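Local coordinates for protein DNA gyrase, B subunit, truncated (Myxococcus xanthus, PDB 3CWV) that probably takes part, as a GyrB-family type II topoisomerase subunit, in ATP-dependent breakage, passage and rejoining of double-stranded DNA, at residues N77-F87 with G95-L106. Sequence-based numbering, arbitrary orientation.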
loop_
_atom_site.group_PDB
_atom_site.type_symbol
_atom_site.label_atom_id
_atom_site.label_comp_id
_atom_site.label_asym_id
_atom_site.label_seq_id
_atom_site.Cartn_x
_atom_site.Cartn_y
_atom_site.Cartn_z
ATOM N N ASN A 77 1.525 -20.333 11.712
ATOM C CA ASN A 77 1.031 -18.956 11.468
ATOM C C ASN A 77 -0.080 -18.959 10.405
ATOM O O ASN A 77 -1.187 -18.509 10.691
ATOM C CB ASN A 77 2.258 -18.072 11.125
ATOM C CG ASN A 77 1.941 -16.718 10.431
ATOM O OD1 ASN A 77 0.792 -16.276 10.287
ATOM N ND2 ASN A 77 3.024 -16.048 10.009
ATOM N N LEU A 78 0.192 -19.541 9.234
ATOM C CA LEU A 78 -0.787 -19.567 8.132
ATOM C C LEU A 78 -2.035 -20.362 8.467
ATOM O O LEU A 78 -3.142 -19.909 8.176
ATOM C CB LEU A 78 -0.166 -20.078 6.817
ATOM C CG LEU A 78 0.305 -18.997 5.831
ATOM C CD1 LEU A 78 -0.939 -18.203 5.271
ATOM C CD2 LEU A 78 1.271 -18.030 6.499
ATOM N N VAL A 79 -1.875 -21.539 9.086
ATOM C CA VAL A 79 -3.056 -22.337 9.455
ATOM C C VAL A 79 -3.960 -21.555 10.419
ATOM O O VAL A 79 -5.187 -21.527 10.236
ATOM C CB VAL A 79 -2.705 -23.711 10.026
ATOM C CG1 VAL A 79 -3.977 -24.419 10.564
ATOM C CG2 VAL A 79 -2.041 -24.587 8.925
ATOM N N ARG A 80 -3.363 -20.900 11.420
ATOM C CA ARG A 80 -4.141 -20.110 12.377
ATOM C C ARG A 80 -4.885 -18.939 11.712
ATOM O O ARG A 80 -6.090 -18.768 11.921
ATOM C CB ARG A 80 -3.250 -19.592 13.525
ATOM C CG ARG A 80 -2.722 -20.696 14.459
ATOM C CD ARG A 80 -1.958 -20.068 15.655
ATOM N NE ARG A 80 -2.880 -19.415 16.601
ATOM C CZ ARG A 80 -2.568 -18.391 17.397
ATOM N NH1 ARG A 80 -1.343 -17.859 17.388
ATOM N NH2 ARG A 80 -3.498 -17.888 18.199
ATOM N N VAL A 81 -4.164 -18.129 10.934
ATOM C CA VAL A 81 -4.784 -16.978 10.286
ATOM C C VAL A 81 -5.843 -17.410 9.276
ATOM O O VAL A 81 -6.841 -16.721 9.112
ATOM C CB VAL A 81 -3.751 -16.018 9.662
ATOM C CG1 VAL A 81 -4.435 -14.964 8.830
ATOM C CG2 VAL A 81 -2.894 -15.353 10.776
ATOM N N ALA A 82 -5.655 -18.570 8.646
ATOM C CA ALA A 82 -6.633 -19.077 7.690
ATOM C C ALA A 82 -8.025 -19.324 8.291
ATOM O O ALA A 82 -9.007 -19.280 7.570
ATOM C CB ALA A 82 -6.111 -20.354 7.001
ATOM N N THR A 83 -8.120 -19.620 9.589
ATOM C CA THR A 83 -9.464 -19.717 10.204
ATOM C C THR A 83 -9.905 -18.494 11.020
ATOM O O THR A 83 -10.894 -18.547 11.755
ATOM C CB THR A 83 -9.648 -20.955 11.032
ATOM O OG1 THR A 83 -8.642 -21.004 12.044
ATOM C CG2 THR A 83 -9.546 -22.189 10.153
ATOM N N GLY A 84 -9.182 -17.397 10.888
ATOM C CA GLY A 84 -9.622 -16.179 11.531
ATOM C C GLY A 84 -8.801 -15.658 12.673
ATOM O O GLY A 84 -9.109 -14.604 13.235
ATOM N N ALA A 85 -7.720 -16.352 13.038
ATOM C CA ALA A 85 -6.894 -15.816 14.122
ATOM C C ALA A 85 -6.376 -14.401 13.824
ATOM O O ALA A 85 -5.835 -14.132 12.742
ATOM C CB ALA A 85 -5.698 -16.793 14.438
ATOM N N GLY A 86 -6.531 -13.483 14.784
ATOM C CA GLY A 86 -6.012 -12.136 14.648
ATOM C C GLY A 86 -6.913 -11.172 13.879
ATOM O O GLY A 86 -6.650 -9.974 13.815
ATOM N N PHE A 87 -7.942 -11.719 13.273
ATOM C CA PHE A 87 -8.873 -10.939 12.443
ATOM C C PHE A 87 -9.577 -9.855 13.277
ATOM O O PHE A 87 -10.060 -10.133 14.384
ATOM C CB PHE A 87 -9.895 -11.889 11.810
ATOM C CG PHE A 87 -10.861 -11.219 10.848
ATOM C CD1 PHE A 87 -10.394 -10.417 9.806
ATOM C CD2 PHE A 87 -12.217 -11.424 10.976
ATOM C CE1 PHE A 87 -11.291 -9.808 8.888
ATOM C CE2 PHE A 87 -13.116 -10.806 10.086
ATOM C CZ PHE A 87 -12.632 -10.006 9.042
ATOM N N GLY A 95 2.414 -11.728 13.016
ATOM C CA GLY A 95 2.481 -12.829 12.067
ATOM C C GLY A 95 2.091 -12.392 10.686
ATOM O O GLY A 95 1.452 -11.330 10.506
ATOM N N TRP A 96 2.515 -13.184 9.710
ATOM C CA TRP A 96 2.115 -12.981 8.315
ATOM C C TRP A 96 0.581 -12.963 8.195
ATOM O O TRP A 96 -0.085 -13.953 8.470
ATOM C CB TRP A 96 2.727 -14.066 7.409
ATOM C CG TRP A 96 2.750 -13.649 5.976
ATOM C CD1 TRP A 96 3.753 -12.968 5.323
ATOM C CD2 TRP A 96 1.713 -13.866 5.009
ATOM N NE1 TRP A 96 3.400 -12.764 3.989
ATOM C CE2 TRP A 96 2.154 -13.294 3.777
ATOM C CE3 TRP A 96 0.475 -14.512 5.053
ATOM C CZ2 TRP A 96 1.384 -13.330 2.612
ATOM C CZ3 TRP A 96 -0.292 -14.552 3.890
ATOM C CH2 TRP A 96 0.174 -13.957 2.682
ATOM N N GLY A 97 0.015 -11.833 7.804
ATOM C CA GLY A 97 -1.470 -11.726 7.648
ATOM C C GLY A 97 -2.214 -11.566 8.967
ATOM O O GLY A 97 -3.439 -11.519 8.984
ATOM N N TRP A 98 -1.488 -11.426 10.084
ATOM C CA TRP A 98 -2.138 -11.196 11.373
ATOM C C TRP A 98 -2.731 -9.783 11.396
ATOM O O TRP A 98 -2.079 -8.821 10.994
ATOM C CB TRP A 98 -1.145 -11.348 12.536
ATOM C CG TRP A 98 -1.806 -11.562 13.858
ATOM C CD1 TRP A 98 -2.251 -10.600 14.714
ATOM C CD2 TRP A 98 -2.071 -12.818 14.492
ATOM N NE1 TRP A 98 -2.792 -11.185 15.840
ATOM C CE2 TRP A 98 -2.707 -12.543 15.721
ATOM C CE3 TRP A 98 -1.824 -14.153 14.142
ATOM C CZ2 TRP A 98 -3.090 -13.552 16.621
ATOM C CZ3 TRP A 98 -2.243 -15.170 15.036
ATOM C CH2 TRP A 98 -2.850 -14.852 16.258
ATOM N N ASP A 99 -3.945 -9.662 11.894
ATOM C CA ASP A 99 -4.714 -8.420 11.808
ATOM C C ASP A 99 -4.830 -7.859 10.370
ATOM O O ASP A 99 -4.672 -6.655 10.138
ATOM C CB ASP A 99 -4.144 -7.346 12.738
ATOM C CG ASP A 99 -5.177 -6.231 13.066
ATOM O OD1 ASP A 99 -6.385 -6.504 13.038
ATOM O OD2 ASP A 99 -4.751 -5.093 13.347
ATOM N N SER A 100 -5.059 -8.740 9.408
ATOM C CA SER A 100 -5.192 -8.331 8.025
ATOM C C SER A 100 -6.572 -8.792 7.603
ATOM O O SER A 100 -7.276 -9.372 8.389
ATOM C CB SER A 100 -4.131 -8.994 7.143
ATOM O OG SER A 100 -4.432 -10.381 6.935
ATOM N N MET A 101 -6.929 -8.548 6.342
ATOM C CA MET A 101 -8.155 -9.053 5.775
ATOM C C MET A 101 -7.868 -10.321 4.964
ATOM O O MET A 101 -8.683 -10.742 4.138
ATOM C CB MET A 101 -8.800 -7.984 4.862
ATOM C CG MET A 101 -9.115 -6.634 5.578
ATOM S SD MET A 101 -10.469 -6.869 6.735
ATOM C CE MET A 101 -11.874 -6.890 5.619
ATOM N N LEU A 102 -6.714 -10.957 5.184
ATOM C CA LEU A 102 -6.482 -12.253 4.542
ATOM C C LEU A 102 -7.627 -13.276 4.627
ATOM O O LEU A 102 -7.939 -13.949 3.628
ATOM C CB LEU A 102 -5.156 -12.903 5.059
ATOM C CG LEU A 102 -4.825 -14.317 4.588
ATOM C CD1 LEU A 102 -4.633 -14.371 3.060
ATOM C CD2 LEU A 102 -3.565 -14.854 5.367
ATOM N N VAL A 103 -8.218 -13.454 5.810
ATOM C CA VAL A 103 -9.233 -14.473 5.975
ATOM C C VAL A 103 -10.467 -14.170 5.098
ATOM O O VAL A 103 -11.173 -15.080 4.726
ATOM C CB VAL A 103 -9.688 -14.643 7.436
ATOM C CG1 VAL A 103 -10.489 -13.432 7.954
ATOM C CG2 VAL A 103 -10.567 -15.941 7.590
ATOM N N VAL A 104 -10.685 -12.901 4.769
ATOM C CA VAL A 104 -11.813 -12.565 3.859
ATOM C C VAL A 104 -11.549 -13.098 2.456
ATOM O O VAL A 104 -12.423 -13.687 1.850
ATOM C CB VAL A 104 -12.077 -11.069 3.841
ATOM C CG1 VAL A 104 -13.282 -10.713 2.889
ATOM C CG2 VAL A 104 -12.385 -10.611 5.243
ATOM N N SER A 105 -10.342 -12.886 1.937
ATOM C CA SER A 105 -10.003 -13.384 0.606
ATOM C C SER A 105 -10.125 -14.891 0.564
ATOM O O SER A 105 -10.649 -15.452 -0.395
ATOM C CB SER A 105 -8.615 -12.939 0.171
ATOM O OG SER A 105 -8.558 -11.530 0.138
ATOM N N LEU A 106 -9.626 -15.553 1.599
ATOM C CA LEU A 106 -9.726 -17.013 1.677
ATOM C C LEU A 106 -11.171 -17.464 1.870
ATOM O O LEU A 106 -11.632 -18.378 1.166
ATOM C CB LEU A 106 -8.897 -17.551 2.862
ATOM C CG LEU A 106 -7.390 -17.277 2.808
ATOM C CD1 LEU A 106 -6.709 -17.826 4.099
ATOM C CD2 LEU A 106 -6.779 -17.850 1.566
HETATM O O HOH W 1 -5.612 -11.914 11.032
#
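Gly-86 CA lies over one face of the Trp-98 indole, 3.7 Å from the centroid of the five-membered ring, in a CH-pi contact. At the far end of the six-membered ring, Ala-85 CB touches CZ3. There the Arg-80 guanidinium turns a face to the indole rim, with NH1 3.5 Å from CH2; the planes are 57° apart. Val-81 spreads its branches: CG2 meets Trp-98 CE3, and CG1 meets Leu-102 CD2 at 3.6 Å. Replacing Trp-98 by an alanine would probably open a gap beside Gly-86 and Val-81 and leave Pro-91 O without its NE1 donor. Helix 77-82 ends in a Schellman motif with Gly-84 as C-prime residue, and its axis crosses that of helix 102-106 at -74°. Leu-78 and Trp-96 meet over Val-153 of sheet strand 151-159. Trp-96 and Met-101 also pack on helix 28-47. With CG anti to the backbone N (chi1 -176°), the Phe-87 ring comes back to segment 95-106 although its CB bond points away, and takes Val-103 CG1 over one face. Ser-100 O and Met-101 SD sit at its edge, the sulfur in a Met-aromatic contact. Ser-100 OG accepts from Leu-102 N at 2.9 Å, an ST turn.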